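PDB 7P18: 3-oxosteroid 1-dehydrogenase from Sterolibacterium denitrificans, which probably catalyses the FAD-dependent 1,2-dehydrogenation of 3-oxosteroids, passing the electrons to an acceptor and yielding 3-oxo-Delta(1)-steroids. Local coordinates for residues I63-A77 and D117-R130. Numbering follows the deposited sequence.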
ATOM      1  N   ILE A  63      12.534  19.698  -8.563  1.00 23.40           N
ATOM      2  CA  ILE A  63      11.984  20.169  -9.852  1.00 23.60           C
ATOM      3  C   ILE A  63      10.738  21.012  -9.579  1.00 22.75           C
ATOM      4  O   ILE A  63      10.151  20.955  -8.473  1.00 22.10           O
ATOM      5  CB  ILE A  63      11.716  18.993 -10.795  1.00 25.04           C
ATOM      6  CG1 ILE A  63      10.691  18.001 -10.217  1.00 27.60           C
ATOM      7  CG2 ILE A  63      13.026  18.319 -11.172  1.00 27.51           C
ATOM      8  CD1 ILE A  63      10.201  17.007 -11.237  1.00 29.98           C
ATOM      9  N   LYS A  64      10.295  21.760 -10.575  1.00 23.15           N
ATOM     10  CA  LYS A  64       9.154  22.670 -10.337  1.00 24.56           C
ATOM     11  C   LYS A  64       7.841  21.899 -10.512  1.00 25.44           C
ATOM     12  O   LYS A  64       7.726  21.035 -11.389  1.00 26.08           O
ATOM     13  CB  LYS A  64       9.228  23.950 -11.174  1.00 29.62           C
ATOM     14  CG  LYS A  64       8.810  25.221 -10.414  1.00 31.03           C
ATOM     15  CD  LYS A  64       9.679  25.562  -9.178  1.00 30.11           C
ATOM     16  CE  LYS A  64       9.028  26.587  -8.267  1.00 28.37           C
ATOM     17  NZ  LYS A  64      10.003  27.114  -7.246  1.00 28.35           N
ATOM     18  N   ASP A  65       6.877  22.269  -9.687  1.00 22.67           N
ATOM     19  CA  ASP A  65       5.514  21.694  -9.666  1.00 24.10           C
ATOM     20  C   ASP A  65       4.544  22.822  -9.319  1.00 25.76           C
ATOM     21  O   ASP A  65       4.987  23.967  -9.018  1.00 23.18           O
ATOM     22  CB  ASP A  65       5.452  20.554  -8.646  1.00 22.65           C
ATOM     23  CG  ASP A  65       4.312  19.573  -8.873  1.00 24.22           C
ATOM     24  OD1 ASP A  65       3.574  19.739  -9.863  1.00 22.61           O
ATOM     25  OD2 ASP A  65       4.150  18.672  -8.012  1.00 20.80           O
ATOM     26  N   SER A  66       3.260  22.545  -9.389  1.00 24.58           N
ATOM     27  CA  SER A  66       2.228  23.558  -9.113  1.00 26.46           C
ATOM     28  C   SER A  66       0.914  22.880  -8.816  1.00 27.70           C
ATOM     29  O   SER A  66       0.672  21.770  -9.322  1.00 24.68           O
ATOM     30  CB  SER A  66       2.059  24.525 -10.275  1.00 24.93           C
ATOM     31  OG  SER A  66       1.623  23.901 -11.456  1.00 23.97           O
ATOM     32  N   PHE A  67       0.104  23.594  -8.061  1.00 27.37           N
ATOM     33  CA  PHE A  67      -1.286  23.228  -7.746  1.00 28.23           C
ATOM     34  C   PHE A  67      -2.029  22.927  -9.055  1.00 25.23           C
ATOM     35  O   PHE A  67      -2.727  21.884  -9.158  1.00 23.41           O
ATOM     36  CB  PHE A  67      -1.929  24.365  -6.958  1.00 28.28           C
ATOM     37  CG  PHE A  67      -3.347  24.087  -6.535  1.00 26.57           C
ATOM     38  CD1 PHE A  67      -4.404  24.359  -7.383  1.00 29.73           C
ATOM     39  CD2 PHE A  67      -3.609  23.564  -5.284  1.00 26.21           C
ATOM     40  CE1 PHE A  67      -5.718  24.138  -6.980  1.00 25.40           C
ATOM     41  CE2 PHE A  67      -4.911  23.313  -4.884  1.00 26.20           C
ATOM     42  CZ  PHE A  67      -5.961  23.610  -5.730  1.00 27.44           C
ATOM     43  N   ASP A  68      -1.937  23.807 -10.039  1.00 24.80           N
ATOM     44  CA  ASP A  68      -2.759  23.635 -11.273  1.00 24.54           C
ATOM     45  C   ASP A  68      -2.301  22.401 -12.079  1.00 24.48           C
ATOM     46  O   ASP A  68      -3.166  21.698 -12.639  1.00 22.15           O
ATOM     47  CB  ASP A  68      -2.729  24.876 -12.153  1.00 26.78           C
ATOM     48  CG  ASP A  68      -3.823  24.867 -13.197  1.00 26.79           C
ATOM     49  OD1 ASP A  68      -5.004  24.742 -12.811  1.00 28.74           O
ATOM     50  OD2 ASP A  68      -3.470  24.866 -14.373  1.00 29.88           O
ATOM     51  N   GLU A  69      -1.003  22.126 -12.167  1.00 23.39           N
ATOM     52  CA  GLU A  69      -0.524  20.899 -12.864  1.00 22.59           C
ATOM     53  C   GLU A  69      -1.057  19.640 -12.137  1.00 19.78           C
ATOM     54  O   GLU A  69      -1.506  18.689 -12.836  1.00 20.48           O
ATOM     55  CB  GLU A  69       1.007  20.866 -12.947  1.00 23.72           C
ATOM     56  CG  GLU A  69       1.586  21.803 -13.990  1.00 26.35           C
ATOM     57  CD  GLU A  69       3.060  21.988 -13.763  1.00 22.32           C
ATOM     58  OE1 GLU A  69       3.413  22.605 -12.724  1.00 27.94           O
ATOM     59  OE2 GLU A  69       3.844  21.443 -14.567  1.00 22.64           O
ATOM     60  N   ALA A  70      -0.987  19.616 -10.804  1.00 21.22           N
ATOM     61  CA  ALA A  70      -1.431  18.493  -9.963  1.00 22.48           C
ATOM     62  C   ALA A  70      -2.943  18.306 -10.127  1.00 22.83           C
ATOM     63  O   ALA A  70      -3.413  17.140 -10.164  1.00 20.63           O
ATOM     64  CB  ALA A  70      -1.012  18.695  -8.535  1.00 21.26           C
ATOM     65  N   LEU A  71      -3.692  19.390 -10.241  1.00 21.12           N
ATOM     66  CA  LEU A  71      -5.162  19.293 -10.438  1.00 22.19           C
ATOM     67  C   LEU A  71      -5.437  18.732 -11.833  1.00 20.71           C
ATOM     68  O   LEU A  71      -6.328  17.875 -11.964  1.00 24.16           O
ATOM     69  CB  LEU A  71      -5.847  20.658 -10.233  1.00 22.37           C
ATOM     70  CG  LEU A  71      -7.363  20.646 -10.451  1.00 22.00           C
ATOM     71  CD1 LEU A  71      -8.054  19.768  -9.415  1.00 23.04           C
ATOM     72  CD2 LEU A  71      -7.933  22.056 -10.418  1.00 25.01           C
ATOM     73  N   THR A  72      -4.714  19.171 -12.866  1.00 21.24           N
ATOM     74  CA  THR A  72      -4.854  18.635 -14.232  1.00 20.26           C
ATOM     75  C   THR A  72      -4.679  17.109 -14.204  1.00 21.28           C
ATOM     76  O   THR A  72      -5.516  16.373 -14.746  1.00 21.00           O
ATOM     77  CB  THR A  72      -3.887  19.355 -15.170  1.00 23.02           C
ATOM     78  OG1 THR A  72      -4.358  20.705 -15.304  1.00 23.85           O
ATOM     79  CG2 THR A  72      -3.803  18.681 -16.517  1.00 22.38           C
ATOM     80  N   TYR A  73      -3.601  16.663 -13.591  1.00 20.45           N
ATOM     81  CA  TYR A  73      -3.272  15.228 -13.431  1.00 18.48           C
ATOM     82  C   TYR A  73      -4.397  14.493 -12.685  1.00 18.84           C
ATOM     83  O   TYR A  73      -4.829  13.457 -13.205  1.00 19.60           O
ATOM     84  CB  TYR A  73      -1.932  15.095 -12.748  1.00 18.13           C
ATOM     85  CG  TYR A  73      -1.391  13.697 -12.659  1.00 18.40           C
ATOM     86  CD1 TYR A  73      -0.850  13.072 -13.770  1.00 19.37           C
ATOM     87  CD2 TYR A  73      -1.380  13.011 -11.459  1.00 22.40           C
ATOM     88  CE1 TYR A  73      -0.302  11.793 -13.699  1.00 20.42           C
ATOM     89  CE2 TYR A  73      -0.836  11.739 -11.375  1.00 19.43           C
ATOM     90  CZ  TYR A  73      -0.262  11.139 -12.482  1.00 19.88           C
ATOM     91  OH  TYR A  73       0.284   9.868 -12.399  1.00 18.82           O
ATOM     92  N   LEU A  74      -4.839  14.976 -11.527  1.00 19.15           N
ATOM     93  CA  LEU A  74      -5.905  14.284 -10.750  1.00 19.73           C
ATOM     94  C   LEU A  74      -7.239  14.293 -11.509  1.00 21.21           C
ATOM     95  O   LEU A  74      -7.959  13.292 -11.456  1.00 22.00           O
ATOM     96  CB  LEU A  74      -6.022  14.870  -9.346  1.00 20.31           C
ATOM     97  CG  LEU A  74      -4.876  14.501  -8.406  1.00 21.35           C
ATOM     98  CD1 LEU A  74      -5.183  15.019  -7.031  1.00 22.79           C
ATOM     99  CD2 LEU A  74      -4.680  12.976  -8.413  1.00 23.73           C
ATOM    100  N   LYS A  75      -7.595  15.372 -12.212  1.00 20.31           N
ATOM    101  CA  LYS A  75      -8.861  15.392 -12.981  1.00 21.53           C
ATOM    102  C   LYS A  75      -8.746  14.368 -14.110  1.00 21.69           C
ATOM    103  O   LYS A  75      -9.685  13.623 -14.344  1.00 22.98           O
ATOM    104  CB  LYS A  75      -9.177  16.806 -13.503  1.00 19.28           C
ATOM    105  CG  LYS A  75      -9.672  17.747 -12.420  1.00 22.07           C
ATOM    106  CD  LYS A  75      -9.870  19.157 -12.955  1.00 23.48           C
ATOM    107  CE  LYS A  75     -11.015  19.240 -13.948  1.00 25.28           C
ATOM    108  NZ  LYS A  75     -12.308  19.011 -13.259  1.00 28.15           N
ATOM    109  N   ALA A  76      -7.615  14.293 -14.773  1.00 19.39           N
ATOM    110  CA  ALA A  76      -7.386  13.313 -15.849  1.00 21.77           C
ATOM    111  C   ALA A  76      -7.467  11.902 -15.263  1.00 21.86           C
ATOM    112  O   ALA A  76      -8.087  11.039 -15.897  1.00 24.14           O
ATOM    113  CB  ALA A  76      -6.067  13.567 -16.524  1.00 23.36           C
ATOM    114  N   ALA A  77      -6.905  11.667 -14.081  1.00 23.95           N
ATOM    115  CA  ALA A  77      -6.789  10.296 -13.539  1.00 21.91           C
ATOM    116  C   ALA A  77      -8.135   9.851 -12.971  1.00 21.04           C
ATOM    117  O   ALA A  77      -8.440   8.640 -13.067  1.00 21.78           O
ATOM    118  CB  ALA A  77      -5.707  10.222 -12.513  1.00 21.47           C
ATOM    119  N   ASP A 117       5.774   9.659 -11.254  1.00 22.01           N
ATOM    120  CA  ASP A 117       4.303   9.453 -11.196  1.00 19.54           C
ATOM    121  C   ASP A 117       3.928   8.244 -12.077  1.00 20.08           C
ATOM    122  O   ASP A 117       4.604   7.959 -13.081  1.00 19.02           O
ATOM    123  CB  ASP A 117       3.567  10.706 -11.632  1.00 19.11           C
ATOM    124  CG  ASP A 117       3.663  11.846 -10.633  1.00 21.25           C
ATOM    125  OD1 ASP A 117       4.068  11.597  -9.466  1.00 20.40           O
ATOM    126  OD2 ASP A 117       3.321  12.958 -11.038  1.00 22.18           O
ATOM    127  N   TYR A 118       2.845   7.549 -11.739  1.00 20.30           N
ATOM    128  CA  TYR A 118       2.514   6.261 -12.417  1.00 21.69           C
ATOM    129  C   TYR A 118       1.973   6.443 -13.827  1.00 20.85           C
ATOM    130  O   TYR A 118       1.941   5.466 -14.563  1.00 22.39           O
ATOM    131  CB  TYR A 118       1.576   5.456 -11.514  1.00 21.84           C
ATOM    132  CG  TYR A 118       2.262   4.790 -10.342  1.00 22.07           C
ATOM    133  CD1 TYR A 118       3.572   5.071  -9.959  1.00 20.74           C
ATOM    134  CD2 TYR A 118       1.570   3.865  -9.584  1.00 26.85           C
ATOM    135  CE1 TYR A 118       4.161   4.466  -8.860  1.00 22.58           C
ATOM    136  CE2 TYR A 118       2.146   3.235  -8.497  1.00 28.45           C
ATOM    137  CZ  TYR A 118       3.453   3.512  -8.144  1.00 26.39           C
ATOM    138  OH  TYR A 118       3.970   2.878  -7.044  1.00 27.11           O
ATOM    139  N   TYR A 119       1.403   7.598 -14.176  1.00 20.86           N
ATOM    140  CA  TYR A 119       0.708   7.797 -15.459  1.00 19.81           C
ATOM    141  C   TYR A 119       1.443   8.880 -16.257  1.00 23.27           C
ATOM    142  O   TYR A 119       1.008  10.039 -16.295  1.00 20.95           O
ATOM    143  CB  TYR A 119      -0.762   8.178 -15.256  1.00 20.79           C
ATOM    144  CG  TYR A 119      -1.586   7.243 -14.409  1.00 20.32           C
ATOM    145  CD1 TYR A 119      -1.709   5.885 -14.698  1.00 23.20           C
ATOM    146  CD2 TYR A 119      -2.284   7.725 -13.321  1.00 19.01           C
ATOM    147  CE1 TYR A 119      -2.477   5.044 -13.889  1.00 22.31           C
ATOM    148  CE2 TYR A 119      -3.057   6.900 -12.522  1.00 20.24           C
ATOM    149  CZ  TYR A 119      -3.199   5.565 -12.841  1.00 20.61           C
ATOM    150  OH  TYR A 119      -3.982   4.792 -12.033  1.00 19.80           O
ATOM    151  N   GLN A 120       2.592   8.530 -16.836  1.00 22.09           N
ATOM    152  CA  GLN A 120       3.451   9.528 -17.505  1.00 22.15           C
ATOM    153  C   GLN A 120       2.724  10.060 -18.754  1.00 23.62           C
ATOM    154  O   GLN A 120       3.068  11.165 -19.209  1.00 25.57           O
ATOM    155  CB  GLN A 120       4.798   8.912 -17.868  1.00 21.98           C
ATOM    156  CG  GLN A 120       5.681   8.677 -16.651  1.00 20.96           C
ATOM    157  CD  GLN A 120       6.083   9.946 -15.948  1.00 20.60           C
ATOM    158  OE1 GLN A 120       6.594  10.858 -16.568  1.00 21.88           O
ATOM    159  NE2 GLN A 120       5.803  10.025 -14.642  1.00 19.93           N
ATOM    160  N   HIS A 121       1.763   9.317 -19.295  1.00 21.23           N
ATOM    161  CA  HIS A 121       0.991   9.743 -20.492  1.00 21.78           C
ATOM    162  C   HIS A 121      -0.077  10.791 -20.139  1.00 23.42           C
ATOM    163  O   HIS A 121      -0.671  11.314 -21.072  1.00 24.72           O
ATOM    164  CB  HIS A 121       0.358   8.542 -21.147  1.00 24.82           C
ATOM    165  CG  HIS A 121      -0.548   7.792 -20.223  1.00 24.38           C
ATOM    166  ND1 HIS A 121      -0.063   6.802 -19.345  1.00 24.78           N
ATOM    167  CD2 HIS A 121      -1.873   7.901 -19.971  1.00 23.73           C
ATOM    168  CE1 HIS A 121      -1.083   6.307 -18.659  1.00 26.12           C
ATOM    169  NE2 HIS A 121      -2.190   6.978 -18.996  1.00 24.39           N
ATOM    170  N   LEU A 122      -0.411  11.013 -18.872  1.00 21.28           N
ATOM    171  CA  LEU A 122      -1.476  11.986 -18.504  1.00 21.88           C
ATOM    172  C   LEU A 122      -0.892  13.384 -18.397  1.00 23.37           C
ATOM    173  O   LEU A 122       0.255  13.566 -17.985  1.00 23.07           O
ATOM    174  CB  LEU A 122      -2.149  11.560 -17.200  1.00 20.81           C
ATOM    175  CG  LEU A 122      -3.052  10.330 -17.309  1.00 22.18           C
ATOM    176  CD1 LEU A 122      -3.778  10.117 -15.993  1.00 24.30           C
ATOM    177  CD2 LEU A 122      -4.051  10.424 -18.482  1.00 23.02           C
ATOM    178  N   PRO A 123      -1.671  14.434 -18.699  1.00 21.54           N
ATOM    179  CA  PRO A 123      -1.166  15.793 -18.544  1.00 20.90           C
ATOM    180  C   PRO A 123      -0.924  16.082 -17.070  1.00 23.30           C
ATOM    181  O   PRO A 123      -1.663  15.552 -16.245  1.00 22.28           O
ATOM    182  CB  PRO A 123      -2.278  16.673 -19.115  1.00 20.53           C
ATOM    183  CG  PRO A 123      -3.517  15.832 -18.899  1.00 21.02           C
ATOM    184  CD  PRO A 123      -3.071  14.397 -19.131  1.00 22.54           C
ATOM    185  N   GLY A 124       0.121  16.865 -16.765  1.00 20.93           N
ATOM    186  CA  GLY A 124       0.402  17.278 -15.383  1.00 21.14           C
ATOM    187  C   GLY A 124       1.210  16.265 -14.569  1.00 21.41           C
ATOM    188  O   GLY A 124       1.413  16.509 -13.358  1.00 22.37           O
ATOM    189  N   ALA A 125       1.662  15.196 -15.190  1.00 21.33           N
ATOM    190  CA  ALA A 125       2.525  14.154 -14.596  1.00 21.57           C
ATOM    191  C   ALA A 125       3.898  14.746 -14.315  1.00 23.10           C
ATOM    192  O   ALA A 125       4.306  15.629 -15.050  1.00 20.76           O
ATOM    193  CB  ALA A 125       2.662  12.986 -15.514  1.00 22.35           C
ATOM    194  N   LYS A 126       4.564  14.254 -13.278  1.00 22.87           N
ATOM    195  CA  LYS A 126       5.965  14.635 -12.965  1.00 21.20           C
ATOM    196  C   LYS A 126       6.838  13.393 -13.022  1.00 23.47           C
ATOM    197  O   LYS A 126       6.393  12.257 -12.769  1.00 20.63           O
ATOM    198  CB  LYS A 126       5.985  15.371 -11.629  1.00 21.35           C
ATOM    199  CG  LYS A 126       5.321  16.737 -11.661  1.00 22.81           C
ATOM    200  CD  LYS A 126       6.114  17.774 -12.491  1.00 21.82           C
ATOM    201  CE  LYS A 126       5.252  18.981 -12.812  1.00 24.17           C
ATOM    202  NZ  LYS A 126       6.043  20.063 -13.460  1.00 26.01           N
ATOM    203  N   PRO A 127       8.126  13.590 -13.380  1.00 21.89           N
ATOM    204  CA  PRO A 127       9.082  12.488 -13.486  1.00 22.39           C
ATOM    205  C   PRO A 127       9.744  12.052 -12.168  1.00 23.68           C
ATOM    206  O   PRO A 127      10.519  11.109 -12.172  1.00 24.12           O
ATOM    207  CB  PRO A 127      10.099  13.076 -14.474  1.00 21.09           C
ATOM    208  CG  PRO A 127      10.105  14.534 -14.157  1.00 21.93           C
ATOM    209  CD  PRO A 127       8.660  14.880 -13.870  1.00 23.94           C
ATOM    210  N   GLY A 128       9.432  12.736 -11.064  1.00 22.46           N
ATOM    211  CA  GLY A 128       9.942  12.389  -9.732  1.00 21.38           C
ATOM    212  C   GLY A 128       9.515  13.406  -8.715  1.00 21.20           C
ATOM    213  O   GLY A 128       8.964  14.439  -9.106  1.00 23.71           O
ATOM    214  N   GLY A 129       9.689  13.102  -7.446  1.00 22.48           N
ATOM    215  CA  GLY A 129       9.705  14.129  -6.400  1.00 22.38           C
ATOM    216  C   GLY A 129       8.360  14.329  -5.720  1.00 21.99           C
ATOM    217  O   GLY A 129       8.382  14.898  -4.635  1.00 23.45           O
ATOM    218  N   ARG A 130       7.219  13.916  -6.308  1.00 20.38           N
ATOM    219  CA  ARG A 130       5.921  14.051  -5.584  1.00 19.67           C
ATOM    220  C   ARG A 130       5.808  12.981  -4.492  1.00 19.28           C
ATOM    221  O   ARG A 130       5.329  13.278  -3.392  1.00 21.03           O
ATOM    222  CB  ARG A 130       4.735  13.967  -6.553  1.00 21.03           C
ATOM    223  CG  ARG A 130       4.667  15.075  -7.591  1.00 23.12           C
ATOM    224  CD  ARG A 130       3.362  14.988  -8.362  1.00 22.15           C
ATOM    225  NE  ARG A 130       3.041  16.212  -9.072  1.00 22.59           N
ATOM    226  CZ  ARG A 130       2.296  16.295 -10.179  1.00 23.05           C
ATOM    227  NH1 ARG A 130       1.802  15.216 -10.782  1.00 20.76           N
ATOM    228  NH2 ARG A 130       2.012  17.494 -10.667  1.00 21.32           N
TER
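Arg130 clamps Asp65 and the backbone of its own loop with a single guanidinium, forming a salt-bridge network with Asp65 and Asp117 between the segment leading into helix 67-78 and the loop linking strands 109-111 and 131-138 of the FAD-binding domain. Its grip on Asp65 is side-on: NE meets OD2 almost straight (2.9 Å), while NH2 takes OD1. The two planes are 34° apart, so both carboxylate oxygens are approached on their syn sides but somewhat out of plane; OD2 also accepts from Asn57 N. End-on, NH1 and NH2 converge on Gly124 O, and NH1 makes a weak bond to Asp117 OD2. Lys126 CG lies 3.3 Å above the centre of the guanidinium. A leucine at Arg130 would probably leave the Asp65 and Asp117 carboxylates without their shared cation and Gly124 O without these two donors.

Lys126, bent about CB-CG (chi2 -69°), brings NZ to Lys64 O and, at 2.8 Å, to Glu69 OE2, which it meets from above the carboxylate plane. Glu69 OE1 receives the hydroxyl of Ser66, whose OG in turn caps the helix at Glu69 N. Gly124 lies close against the helix, its CA 3.5 Å from Glu69 O, where a side chain would clash.

Farther along the helix, Tyr73 has CG anti to the backbone N (chi1 -173°), which directs the ring into the loop. Arg130 NH1 lies off-centre over one face, and CE1 packs on Ala125 CB (3.7 Å). The neighbouring Tyr118 approaches the bound androstadienedione, placing this loop beside the steroid pocket. At the ring's end, Tyr73 OH, also hydrogen-bonded with Pro537 O, accepts from Tyr119 N at 3.1 Å.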